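Local coordinates for thiamine-monophosphate kinase (Stenotrophomonas maltophilia, PDB 6XEP), which probably catalyses the ATP-dependent phosphorylation of thiamine monophosphate to thiamine diphosphate, the active form of vitamin B1, at residues D161-G166 with D285-L290; D170-L175 with R266-R271; L212-F217 with L278-A283; A220-S225 with L229-H234. All blocks are in the same frame, centred on the assembly; numbering follows the deposited sequence. Where two conformers were deposited one is given.

Contact 1 of 4, residues D161-G166 with D285-L290; sequences DIWVSG and DQRDAL
Asp161 and Trp163 of strand 161-165 meet Arg287 and Leu290 of helix 287-297 in a buried strand-to-helix contact. It belongs to the PurM-like C-terminal domain of the AIR synthase fold, where this helix lies against a mixed six-stranded sheet. The contact has two parts, a salt bridge at the start of the strand and a leucine on an indole beside it.

Arg287 grips the Asp161 carboxylate side-on, with one nitrogen to each oxygen. Its NE donates to Asp161 OD2 over 2.8 Å in a nearly straight bond of 174°. Its NH2 donates to Asp161 OD1 over 3.0 Å. Both oxygens are met on their syn sides and lie close to the guanidinium plane. The two planes are nonetheless twisted by 33°, so the nitrogens stand somewhat out of the carboxylate plane. The Arg287 chain is extended from CG to NE, which carries the charge from the first turn of the helix to the strand. Arg303 of strand 301-308 brings a like charge close to Arg287 NH2, and Asp161 probably offsets it.

Trp163 takes the helix on a face and at an edge. At the edge, Arg287 CG comes within 3.9 Å of Trp163 CZ2. The guanidinium stands steeply to the ring and does not stack on it. Phe280 of the neighbouring strand lies nearly parallel to the indole, and His291 meets it edge-to-face. Over one face sits Leu290 CD1, 3.7 Å from the centroid of the five-membered ring. This CH-pi contact is offset toward the rim, with Leu290 CD1 3.4 Å from Trp163 NE1.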
loop_
_atom_site.group_PDB
_atom_site.type_symbol
_atom_site.label_atom_id
_atom_site.label_comp_id
_atom_site.label_asym_id
_atom_site.label_seq_id
_atom_site.Cartn_x
_atom_site.Cartn_y
_atom_site.Cartn_z
ATOM N N ASP A 161 -20.783 29.122 -5.034
ATOM C CA ASP A 161 -21.782 28.119 -4.681
ATOM C C ASP A 161 -21.083 26.862 -4.163
ATOM O O ASP A 161 -19.975 26.533 -4.581
ATOM C CB ASP A 161 -22.638 27.731 -5.888
ATOM C CG ASP A 161 -23.455 28.881 -6.440
ATOM O OD1 ASP A 161 -23.954 29.690 -5.634
ATOM O OD2 ASP A 161 -23.624 28.958 -7.689
ATOM N N ILE A 162 -21.762 26.137 -3.281
ATOM C CA ILE A 162 -21.343 24.810 -2.847
ATOM C C ILE A 162 -22.236 23.793 -3.547
ATOM O O ILE A 162 -23.463 23.972 -3.595
ATOM C CB ILE A 162 -21.445 24.667 -1.318
ATOM C CG1 ILE A 162 -20.614 25.753 -0.615
ATOM C CG2 ILE A 162 -20.947 23.289 -0.855
ATOM C CD1 ILE A 162 -20.737 25.680 0.909
ATOM N N TRP A 163 -21.625 22.724 -4.068
ATOM C CA TRP A 163 -22.313 21.670 -4.811
ATOM C C TRP A 163 -21.947 20.314 -4.238
ATOM O O TRP A 163 -20.871 20.142 -3.673
ATOM C CB TRP A 163 -21.924 21.650 -6.298
ATOM C CG TRP A 163 -22.313 22.882 -7.079
ATOM C CD1 TRP A 163 -21.649 24.077 -7.119
ATOM C CD2 TRP A 163 -23.451 23.025 -7.935
ATOM N NE1 TRP A 163 -22.307 24.952 -7.941
ATOM C CE2 TRP A 163 -23.411 24.329 -8.466
ATOM C CE3 TRP A 163 -24.496 22.170 -8.309
ATOM C CZ2 TRP A 163 -24.385 24.812 -9.352
ATOM C CZ3 TRP A 163 -25.461 22.642 -9.188
ATOM C CH2 TRP A 163 -25.402 23.963 -9.698
ATOM N N VAL A 164 -22.821 19.327 -4.438
ATOM C CA VAL A 164 -22.482 17.956 -4.078
ATOM C C VAL A 164 -23.084 16.998 -5.105
ATOM O O VAL A 164 -24.162 17.240 -5.654
ATOM C CB VAL A 164 -22.939 17.607 -2.637
ATOM C CG1 VAL A 164 -24.459 17.564 -2.523
ATOM C CG2 VAL A 164 -22.296 16.291 -2.172
ATOM N N SER A 165 -22.365 15.917 -5.379
ATOM C CA SER A 165 -22.812 14.934 -6.360
ATOM C C SER A 165 -23.706 13.887 -5.705
ATOM O O SER A 165 -23.681 13.691 -4.491
ATOM C CB SER A 165 -21.611 14.244 -7.018
ATOM O OG SER A 165 -20.827 13.513 -6.051
ATOM N N GLY A 166 -24.514 13.217 -6.536
ATOM C CA GLY A 166 -25.271 12.059 -6.081
ATOM C C GLY A 166 -26.265 12.382 -4.980
ATOM O O GLY A 166 -27.042 13.349 -5.049
ATOM N N ASP A 285 -21.373 31.997 -11.529
ATOM C CA ASP A 285 -21.711 32.030 -12.944
ATOM C C ASP A 285 -21.493 30.690 -13.645
ATOM O O ASP A 285 -21.721 30.606 -14.859
ATOM C CB ASP A 285 -20.943 33.166 -13.647
ATOM C CG ASP A 285 -19.437 32.948 -13.694
ATOM O OD1 ASP A 285 -18.738 33.789 -14.297
ATOM O OD2 ASP A 285 -18.940 31.953 -13.159
ATOM N N GLN A 286 -21.105 29.645 -12.914
ATOM C CA GLN A 286 -21.005 28.295 -13.453
ATOM C C GLN A 286 -22.302 27.492 -13.314
ATOM O O GLN A 286 -22.303 26.300 -13.623
ATOM C CB GLN A 286 -19.865 27.528 -12.774
ATOM C CG GLN A 286 -18.488 28.136 -12.991
ATOM C CD GLN A 286 -18.140 28.254 -14.449
ATOM O OE1 GLN A 286 -18.101 27.258 -15.172
ATOM N NE2 GLN A 286 -17.906 29.480 -14.906
ATOM N N ARG A 287 -23.404 28.110 -12.865
ATOM C CA ARG A 287 -24.596 27.319 -12.559
ATOM C C ARG A 287 -25.132 26.627 -13.799
ATOM O O ARG A 287 -25.404 25.419 -13.772
ATOM C CB ARG A 287 -25.680 28.192 -11.933
ATOM C CG ARG A 287 -25.449 28.427 -10.458
ATOM C CD ARG A 287 -26.480 29.373 -9.905
ATOM N NE ARG A 287 -26.120 29.831 -8.570
ATOM C CZ ARG A 287 -26.893 30.617 -7.833
ATOM N NH1 ARG A 287 -28.086 31.013 -8.304
ATOM N NH2 ARG A 287 -26.479 30.996 -6.629
ATOM N N ASP A 288 -25.309 27.383 -14.890
ATOM C CA ASP A 288 -25.800 26.815 -16.140
ATOM C C ASP A 288 -24.907 25.671 -16.601
ATOM O O ASP A 288 -25.395 24.605 -16.991
ATOM C CB ASP A 288 -25.872 27.894 -17.227
ATOM C CG ASP A 288 -26.930 28.941 -16.949
ATOM O OD1 ASP A 288 -27.713 28.763 -15.991
ATOM O OD2 ASP A 288 -26.978 29.937 -17.697
ATOM N N ALA A 289 -23.591 25.881 -16.556
ATOM C CA ALA A 289 -22.660 24.876 -17.054
ATOM C C ALA A 289 -22.718 23.611 -16.213
ATOM O O ALA A 289 -22.649 22.498 -16.747
ATOM C CB ALA A 289 -21.239 25.443 -17.068
ATOM N N LEU A 290 -22.851 23.763 -14.895
ATOM C CA LEU A 290 -22.886 22.599 -14.023
ATOM C C LEU A 290 -24.188 21.827 -14.170
ATOM O O LEU A 290 -24.186 20.600 -14.067
ATOM C CB LEU A 290 -22.640 23.029 -12.571
ATOM C CG LEU A 290 -21.186 23.446 -12.326
ATOM C CD1 LEU A 290 -21.021 24.219 -11.007
ATOM C CD2 LEU A 290 -20.274 22.223 -12.339
#

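Contact 2 of 4, residues D170-L175 with R266-R271; sequences DAAGAL and RDCALR
Ala172 and Gly173 of helix 170-179 pack against Cys268 of helix 262-271. This is a small, buried helix-to-helix contact in the PurM-like C-terminal domain.

The apolar part rests on short side chains. Ala172 CB lies 3.7 Å from Cys268 SG and 3.9 Å from Cys268 CB, so the methyl group meets both atoms of the cysteine side chain. With so little bulk between them, the backbones come close: Ala172 CA and Cys268 CA are 5.5 Å apart. Cys268 SG is anti to its own carbonyl carbon (chi1 -71°), which lays the sulfur over the Ala172-Gly173 link. There it also reaches Gly173 N, at 3.7 Å. That is a van der Waals approach and not a hydrogen bond. Gly173 contributes backbone alone here.

Polar ties lie farther out. Asp267 forms a salt bridge through OD2 with Arg176, which belongs to helix 170-179, so a charge pair joins the same two helices beside the cysteine. Asp170, also on helix 170-179, is held by a salt bridge to Arg200 and by hydrogen bonds to Ser253 and Thr167.

The predicted substrate site is near: the side chain of Ala172 is about 7 Å from that of Asp274.

Asp267 has a second arginine, four residues on. Arg271 NH1 donates to Asp267 OD1 over 2.8 Å, in a bent bond of 135° that arrives nearly along the C-O axis.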
loop_
_atom_site.group_PDB
_atom_site.type_symbol
_atom_site.label_atom_id
_atom_site.label_comp_id
_atom_site.label_asym_id
_atom_site.label_seq_id
_atom_site.Cartn_x
_atom_site.Cartn_y
_atom_site.Cartn_z
ATOM N N ASP A 170 -27.172 7.755 2.288
ATOM C CA ASP A 170 -27.701 6.419 2.013
ATOM C C ASP A 170 -26.939 5.345 2.783
ATOM O O ASP A 170 -27.538 4.448 3.397
ATOM C CB ASP A 170 -27.603 6.129 0.529
ATOM C CG ASP A 170 -28.562 6.948 -0.301
ATOM O OD1 ASP A 170 -29.597 7.427 0.225
ATOM O OD2 ASP A 170 -28.283 7.075 -1.506
ATOM N N ALA A 171 -25.611 5.380 2.704
ATOM C CA ALA A 171 -24.825 4.366 3.401
ATOM C C ALA A 171 -25.100 4.402 4.899
ATOM O O ALA A 171 -25.289 3.357 5.531
ATOM C CB ALA A 171 -23.334 4.570 3.099
ATOM N N ALA A 172 -25.127 5.602 5.489
ATOM C CA ALA A 172 -25.421 5.721 6.911
ATOM C C ALA A 172 -26.801 5.175 7.229
ATOM O O ALA A 172 -26.996 4.539 8.267
ATOM C CB ALA A 172 -25.326 7.182 7.359
ATOM N N GLY A 173 -27.773 5.427 6.351
ATOM C CA GLY A 173 -29.104 4.864 6.545
ATOM C C GLY A 173 -29.109 3.350 6.546
ATOM O O GLY A 173 -29.729 2.720 7.408
ATOM N N ALA A 174 -28.432 2.737 5.565
ATOM C CA ALA A 174 -28.317 1.280 5.568
ATOM C C ALA A 174 -27.652 0.781 6.847
ATOM O O ALA A 174 -28.085 -0.222 7.427
ATOM C CB ALA A 174 -27.529 0.803 4.346
ATOM N N LEU A 175 -26.580 1.453 7.287
ATOM C CA LEU A 175 -25.897 1.042 8.515
ATOM C C LEU A 175 -26.835 1.109 9.713
ATOM O O LEU A 175 -26.872 0.188 10.541
ATOM C CB LEU A 175 -24.660 1.916 8.749
ATOM C CG LEU A 175 -23.638 1.424 9.787
ATOM C CD1 LEU A 175 -22.995 0.114 9.317
ATOM C CD2 LEU A 175 -22.572 2.478 10.080
ATOM N N ARG A 266 -32.131 13.345 7.920
ATOM C CA ARG A 266 -31.349 14.573 7.907
ATOM C C ARG A 266 -29.982 14.361 8.542
ATOM O O ARG A 266 -28.968 14.845 8.030
ATOM C CB ARG A 266 -32.117 15.672 8.638
ATOM C CG ARG A 266 -31.428 17.018 8.679
ATOM C CD ARG A 266 -32.282 17.962 9.527
ATOM N NE ARG A 266 -31.859 19.358 9.452
ATOM C CZ ARG A 266 -31.095 19.959 10.359
ATOM N NH1 ARG A 266 -30.654 19.285 11.416
ATOM N NH2 ARG A 266 -30.771 21.236 10.207
ATOM N N ASP A 267 -29.932 13.641 9.660
ATOM C CA ASP A 267 -28.653 13.415 10.315
ATOM C C ASP A 267 -27.734 12.572 9.442
ATOM O O ASP A 267 -26.529 12.832 9.369
ATOM C CB ASP A 267 -28.866 12.740 11.663
ATOM C CG ASP A 267 -27.577 12.552 12.411
ATOM O OD1 ASP A 267 -26.891 13.567 12.647
ATOM O OD2 ASP A 267 -27.242 11.396 12.743
ATOM N N CYS A 268 -28.284 11.548 8.787
ATOM C CA CYS A 268 -27.480 10.754 7.861
ATOM C C CYS A 268 -26.922 11.611 6.739
ATOM O O CYS A 268 -25.763 11.451 6.342
ATOM C CB CYS A 268 -28.317 9.620 7.277
ATOM S SG CYS A 268 -28.724 8.284 8.435
ATOM N N ALA A 269 -27.743 12.506 6.190
ATOM C CA ALA A 269 -27.290 13.315 5.064
ATOM C C ALA A 269 -26.201 14.300 5.484
ATOM O O ALA A 269 -25.274 14.569 4.712
ATOM C CB ALA A 269 -28.472 14.062 4.454
ATOM N N LEU A 270 -26.310 14.853 6.702
ATOM C CA LEU A 270 -25.356 15.858 7.177
ATOM C C LEU A 270 -24.069 15.237 7.695
ATOM O O LEU A 270 -22.990 15.817 7.527
ATOM C CB LEU A 270 -25.978 16.697 8.293
ATOM C CG LEU A 270 -27.004 17.737 7.837
ATOM C CD1 LEU A 270 -27.750 18.229 9.045
ATOM C CD2 LEU A 270 -26.303 18.884 7.099
ATOM N N ARG A 271 -24.168 14.081 8.359
ATOM C CA ARG A 271 -23.060 13.529 9.129
ATOM C C ARG A 271 -22.800 12.047 8.868
ATOM O O ARG A 271 -21.935 11.459 9.536
ATOM C CB ARG A 271 -23.317 13.734 10.631
ATOM C CG ARG A 271 -23.307 15.193 11.049
ATOM C CD ARG A 271 -23.694 15.389 12.523
ATOM N NE ARG A 271 -24.132 16.765 12.744
ATOM C CZ ARG A 271 -25.388 17.173 12.593
ATOM N NH1 ARG A 271 -26.332 16.301 12.246
ATOM N NH2 ARG A 271 -25.705 18.439 12.790
#

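Contact 3 of 4, residues L212-F217 with L278-A283; sequences LRLRAF and LCFTAA
Leu214 is the first residue of 212-217 to touch strand 277-282, and both its methyl groups are used. CD2 sits over the centre of the Phe280 ring, 3.6 Å from the centroid and 9° off the ring normal, a clear CH-pi contact. CD1 reaches two ways. It lies 3.8 Å from Phe280 CD1 and 4.0 Å from Leu278 CD1, so the leucine spans two strand residues that point to the same side. Phe280 CG stands between its backbone N and carbonyl carbon (chi1 56°), which presents the ring face to Leu214.

Farther along, Phe217 N donates to Leu214 O over 2.8 Å, and this brings the Phe217 carbonyl up to the end of the strand. Phe217 O lies 3.7 Å from Ala282 CB. A water continues the link: it donates to Phe217 O at 2.7 Å and accepts from Ala283 N at 2.9 Å. The Phe217 ring itself leads away from the strand.

That ring packs on Gln286 and Ala289, at the start of helix 287-297, and Ala282 touches Leu290 of the same helix. At the other end, Leu278 touches Asp223, a predicted magnesium ligand on strand 220-224. The contact thus places Leu214, on helix 208-214, and Phe217 beyond it against strand 277-282 of the mixed sheet in the PurM-like C-terminal domain, between helix 287-297 and the predicted metal site.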
loop_
_atom_site.group_PDB
_atom_site.type_symbol
_atom_site.label_atom_id
_atom_site.label_comp_id
_atom_site.label_asym_id
_atom_site.label_seq_id
_atom_site.Cartn_x
_atom_site.Cartn_y
_atom_site.Cartn_z
ATOM N N LEU A 212 -12.547 14.210 -12.981
ATOM C CA LEU A 212 -11.725 14.526 -14.141
ATOM C C LEU A 212 -12.272 15.679 -14.954
ATOM O O LEU A 212 -11.576 16.163 -15.851
ATOM C CB LEU A 212 -11.600 13.309 -15.048
ATOM C CG LEU A 212 -10.707 12.196 -14.510
ATOM C CD1 LEU A 212 -10.786 11.034 -15.448
ATOM C CD2 LEU A 212 -9.259 12.681 -14.377
ATOM N N ARG A 213 -13.499 16.115 -14.679
ATOM C CA ARG A 213 -14.049 17.256 -15.389
ATOM C C ARG A 213 -14.118 18.515 -14.550
ATOM O O ARG A 213 -14.193 19.609 -15.120
ATOM C CB ARG A 213 -15.441 16.924 -15.924
ATOM C CG ARG A 213 -15.355 15.878 -17.031
ATOM C CD ARG A 213 -16.531 15.940 -17.958
ATOM N NE ARG A 213 -16.711 14.652 -18.597
ATOM C CZ ARG A 213 -17.761 14.321 -19.341
ATOM N NH1 ARG A 213 -17.825 13.105 -19.869
ATOM N NH2 ARG A 213 -18.744 15.195 -19.551
ATOM N N LEU A 214 -14.020 18.385 -13.225
ATOM C CA LEU A 214 -14.255 19.510 -12.319
ATOM C C LEU A 214 -13.175 20.579 -12.419
ATOM O O LEU A 214 -13.437 21.744 -12.097
ATOM C CB LEU A 214 -14.345 19.008 -10.877
ATOM C CG LEU A 214 -15.711 18.488 -10.434
ATOM C CD1 LEU A 214 -15.685 17.994 -8.993
ATOM C CD2 LEU A 214 -16.753 19.568 -10.602
ATOM N N ARG A 215 -11.965 20.217 -12.849
ATOM C CA ARG A 215 -10.918 21.228 -12.940
ATOM C C ARG A 215 -11.346 22.352 -13.861
ATOM O O ARG A 215 -10.986 23.516 -13.638
ATOM C CB ARG A 215 -9.601 20.615 -13.423
ATOM C CG ARG A 215 -8.467 21.640 -13.607
ATOM C CD ARG A 215 -8.046 22.300 -12.279
ATOM N NE ARG A 215 -6.936 23.231 -12.495
ATOM C CZ ARG A 215 -7.081 24.526 -12.773
ATOM N NH1 ARG A 215 -8.292 25.064 -12.854
ATOM N NH2 ARG A 215 -6.011 25.288 -12.965
ATOM N N ALA A 216 -12.149 22.029 -14.880
ATOM C CA ALA A 216 -12.612 23.059 -15.796
ATOM C C ALA A 216 -13.708 23.937 -15.211
ATOM O O ALA A 216 -14.022 24.973 -15.809
ATOM C CB ALA A 216 -13.109 22.414 -17.093
ATOM N N PHE A 217 -14.296 23.569 -14.067
ATOM C CA PHE A 217 -15.469 24.290 -13.568
ATOM C C PHE A 217 -15.344 24.761 -12.124
ATOM O O PHE A 217 -15.954 25.764 -11.750
ATOM C CB PHE A 217 -16.743 23.420 -13.664
ATOM C CG PHE A 217 -17.057 22.908 -15.058
ATOM C CD1 PHE A 217 -16.690 21.622 -15.440
ATOM C CD2 PHE A 217 -17.748 23.695 -15.969
ATOM C CE1 PHE A 217 -16.990 21.139 -16.694
ATOM C CE2 PHE A 217 -18.045 23.212 -17.243
ATOM C CZ PHE A 217 -17.669 21.939 -17.599
ATOM N N LEU A 278 -18.664 13.627 -4.138
ATOM C CA LEU A 278 -17.739 14.754 -4.232
ATOM C C LEU A 278 -18.475 16.038 -3.878
ATOM O O LEU A 278 -19.555 16.294 -4.410
ATOM C CB LEU A 278 -17.152 14.888 -5.642
ATOM C CG LEU A 278 -16.120 13.865 -6.093
ATOM C CD1 LEU A 278 -15.524 14.305 -7.449
ATOM C CD2 LEU A 278 -15.026 13.736 -5.048
ATOM N N CYS A 279 -17.890 16.840 -2.997
ATOM C CA CYS A 279 -18.411 18.170 -2.674
ATOM C C CYS A 279 -17.437 19.190 -3.231
ATOM O O CYS A 279 -16.219 19.053 -3.040
ATOM C CB CYS A 279 -18.580 18.338 -1.159
ATOM S SG CYS A 279 -19.107 19.980 -0.653
ATOM N N PHE A 280 -17.950 20.191 -3.955
ATOM C CA PHE A 280 -17.051 21.176 -4.549
ATOM C C PHE A 280 -17.670 22.562 -4.501
ATOM O O PHE A 280 -18.865 22.729 -4.249
ATOM C CB PHE A 280 -16.652 20.802 -5.992
ATOM C CG PHE A 280 -17.809 20.608 -6.928
ATOM C CD1 PHE A 280 -18.501 19.407 -6.955
ATOM C CD2 PHE A 280 -18.175 21.617 -7.818
ATOM C CE1 PHE A 280 -19.552 19.205 -7.835
ATOM C CE2 PHE A 280 -19.229 21.432 -8.712
ATOM C CZ PHE A 280 -19.923 20.213 -8.718
ATOM N N THR A 281 -16.828 23.567 -4.721
ATOM C CA THR A 281 -17.291 24.938 -4.816
ATOM C C THR A 281 -16.952 25.464 -6.205
ATOM O O THR A 281 -15.978 25.018 -6.832
ATOM C CB THR A 281 -16.675 25.836 -3.713
ATOM O OG1 THR A 281 -15.383 26.317 -4.112
ATOM C CG2 THR A 281 -16.568 25.087 -2.378
ATOM N N ALA A 282 -17.793 26.378 -6.690
ATOM C CA ALA A 282 -17.665 26.943 -8.025
ATOM C C ALA A 282 -18.209 28.364 -8.025
ATOM O O ALA A 282 -19.115 28.700 -7.257
ATOM C CB ALA A 282 -18.419 26.110 -9.079
ATOM N N ALA A 283 -17.655 29.195 -8.903
ATOM C CA ALA A 283 -18.186 30.540 -9.082
ATOM C C ALA A 283 -19.670 30.477 -9.430
ATOM O O ALA A 283 -20.125 29.560 -10.116
ATOM C CB ALA A 283 -17.410 31.270 -10.184
HETATM O O HOH W 1 -15.534 28.193 -10.571
#

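Contact 4 of 4, residues A220-S225 with L229-H234; sequences AAVDVS and LADLGH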
loop_
_atom_site.group_PDB
_atom_site.type_symbol
_atom_site.label_atom_id
_atom_site.label_comp_id
_atom_site.label_asym_id
_atom_site.label_seq_id
_atom_site.Cartn_x
_atom_site.Cartn_y
_atom_site.Cartn_z
ATOM N N ALA A 220 -12.621 24.400 -5.644
ATOM C CA ALA A 220 -12.138 23.522 -4.588
ATOM C C ALA A 220 -13.031 22.296 -4.544
ATOM O O ALA A 220 -14.194 22.343 -4.955
ATOM C CB ALA A 220 -12.125 24.233 -3.231
ATOM N N ALA A 221 -12.483 21.196 -4.043
ATOM C CA ALA A 221 -13.254 19.964 -3.967
ATOM C C ALA A 221 -12.739 19.104 -2.821
ATOM O O ALA A 221 -11.591 19.220 -2.396
ATOM C CB ALA A 221 -13.180 19.171 -5.291
ATOM N N VAL A 222 -13.603 18.203 -2.356
ATOM C CA VAL A 222 -13.250 17.241 -1.321
ATOM C C VAL A 222 -14.164 16.047 -1.524
ATOM O O VAL A 222 -15.277 16.191 -2.025
ATOM C CB VAL A 222 -13.404 17.869 0.091
ATOM C CG1 VAL A 222 -14.872 18.229 0.378
ATOM C CG2 VAL A 222 -12.878 16.934 1.157
ATOM N N ASP A 223 -13.704 14.854 -1.150
ATOM C CA ASP A 223 -14.658 13.760 -1.193
ATOM C C ASP A 223 -15.327 13.602 0.166
ATOM O O ASP A 223 -14.747 13.915 1.216
ATOM C CB ASP A 223 -14.043 12.456 -1.720
ATOM C CG ASP A 223 -13.253 11.702 -0.708
ATOM O OD1 ASP A 223 -12.584 12.347 0.127
ATOM O OD2 ASP A 223 -13.274 10.432 -0.803
ATOM N N VAL A 224 -16.597 13.230 0.126
ATOM C CA VAL A 224 -17.434 13.151 1.314
ATOM C C VAL A 224 -17.422 11.696 1.761
ATOM O O VAL A 224 -18.103 10.847 1.180
ATOM C CB VAL A 224 -18.858 13.642 1.054
ATOM C CG1 VAL A 224 -19.639 13.646 2.378
ATOM C CG2 VAL A 224 -18.815 15.033 0.450
ATOM N N SER A 225 -16.624 11.406 2.779
ATOM C CA SER A 225 -16.575 10.056 3.336
ATOM C C SER A 225 -16.729 10.028 4.837
ATOM O O SER A 225 -17.072 8.973 5.372
ATOM C CB SER A 225 -15.260 9.359 2.966
ATOM O OG SER A 225 -14.163 10.075 3.480
ATOM N N LEU A 229 -20.557 17.529 6.732
ATOM C CA LEU A 229 -20.075 18.604 7.599
ATOM C C LEU A 229 -18.581 18.479 7.876
ATOM O O LEU A 229 -17.852 19.479 7.863
ATOM C CB LEU A 229 -20.869 18.621 8.910
ATOM C CG LEU A 229 -22.360 18.918 8.701
ATOM C CD1 LEU A 229 -23.035 19.081 10.051
ATOM C CD2 LEU A 229 -22.581 20.160 7.842
ATOM N N ALA A 230 -18.104 17.264 8.128
ATOM C CA ALA A 230 -16.687 17.069 8.407
ATOM C C ALA A 230 -15.846 17.400 7.183
ATOM O O ALA A 230 -14.856 18.133 7.281
ATOM C CB ALA A 230 -16.437 15.623 8.855
ATOM N N ASP A 231 -16.257 16.910 6.012
ATOM C CA ASP A 231 -15.444 17.067 4.812
ATOM C C ASP A 231 -15.552 18.473 4.231
ATOM O O ASP A 231 -14.535 19.065 3.843
ATOM C CB ASP A 231 -15.826 15.987 3.795
ATOM C CG ASP A 231 -15.304 14.612 4.208
ATOM O OD1 ASP A 231 -14.078 14.491 4.425
ATOM O OD2 ASP A 231 -16.110 13.684 4.381
ATOM N N LEU A 232 -16.751 19.050 4.196
ATOM C CA LEU A 232 -16.833 20.462 3.834
ATOM C C LEU A 232 -16.059 21.316 4.826
ATOM O O LEU A 232 -15.477 22.340 4.449
ATOM C CB LEU A 232 -18.294 20.900 3.791
ATOM C CG LEU A 232 -18.609 22.320 3.382
ATOM C CD1 LEU A 232 -17.921 22.629 2.069
ATOM C CD2 LEU A 232 -20.128 22.425 3.262
ATOM N N GLY A 233 -16.024 20.886 6.084
ATOM C CA GLY A 233 -15.182 21.529 7.085
ATOM C C GLY A 233 -13.733 21.660 6.679
ATOM O O GLY A 233 -13.082 22.656 7.000
ATOM N N HIS A 234 -13.192 20.647 5.996
ATOM C CA HIS A 234 -11.828 20.766 5.484
ATOM C C HIS A 234 -11.720 21.875 4.438
ATOM O O HIS A 234 -10.737 22.620 4.422
ATOM C CB HIS A 234 -11.355 19.443 4.875
ATOM C CG HIS A 234 -11.359 18.298 5.831
ATOM N ND1 HIS A 234 -10.985 18.430 7.149
ATOM C CD2 HIS A 234 -11.694 16.996 5.660
ATOM C CE1 HIS A 234 -11.092 17.257 7.753
ATOM N NE2 HIS A 234 -11.518 16.370 6.870
#
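Asp231 has the largest share of this contact. It reaches from helix 228-239 to the C-terminal end of strand 220-224. Its CG is anti to its carbonyl carbon (chi1 -73°), which turns the carboxylate toward the strand end. There Ser225 N donates to Asp231 OD2 over 2.8 Å. The bond is bent, 142°, and the donor comes from above the carboxylate plane. The same OD2 accepts the backbone N of Asp226. Two N-H groups of the turn between strand and helix therefore hold one buried oxygen. The backbone carbonyl of Asp223 also faces the carboxylate, with its O 3.3 Å from Asp231 OD1. Both are acceptors, so this approach is unfavourable and is probably offset by the two donors.

Val222 is next in buried area. It lies against the helix backbone with its two methyl groups. CG1 is 3.6 Å from Asp231 O, and CG2 is 4.1 Å from Asp231 CB. Val224 adds its backbone, with its CA 3.4 Å from Asp231 OD2.

The position of Asp231 is consistent with a second-shell role. Ser225 is a predicted ATP-binding residue, and Asp223 and Asp226 are predicted magnesium ligands. The Asp223 carboxylate has its own partner: OD2 is hydrogen-bonded to Ser81 OG and lies close to Asp82, another predicted magnesium ligand.

Strand and helix run nearly antiparallel, at 162°, with axes 7.8 Å apart. The strand pairs with strand 277-282. Leu232 carries the helix on to strands 242-245 and 312-315.

All four contacts lie in the C-terminal domain. Contacts 1, 3 and 4 share its six-stranded sheet, in which 220-224, 277-282 and 161-165 are successive neighbours. Contacts 1 and 3 are about 8 Å apart between centres, and contacts 3 and 4 about 13 Å. Contact 2 joins two helices beyond the sheet, about 15 Å from contact 4 between centres, and a probable backbone bond from Leu229 N to Leu270 O links the two. Along the chain, contact 1 spans the others, whereas contacts 2 and 3 alternate. The sheet thus connects the distant salt bridge of contact 1 to the strand end of contact 4, where the predicted magnesium and ATP residues lie.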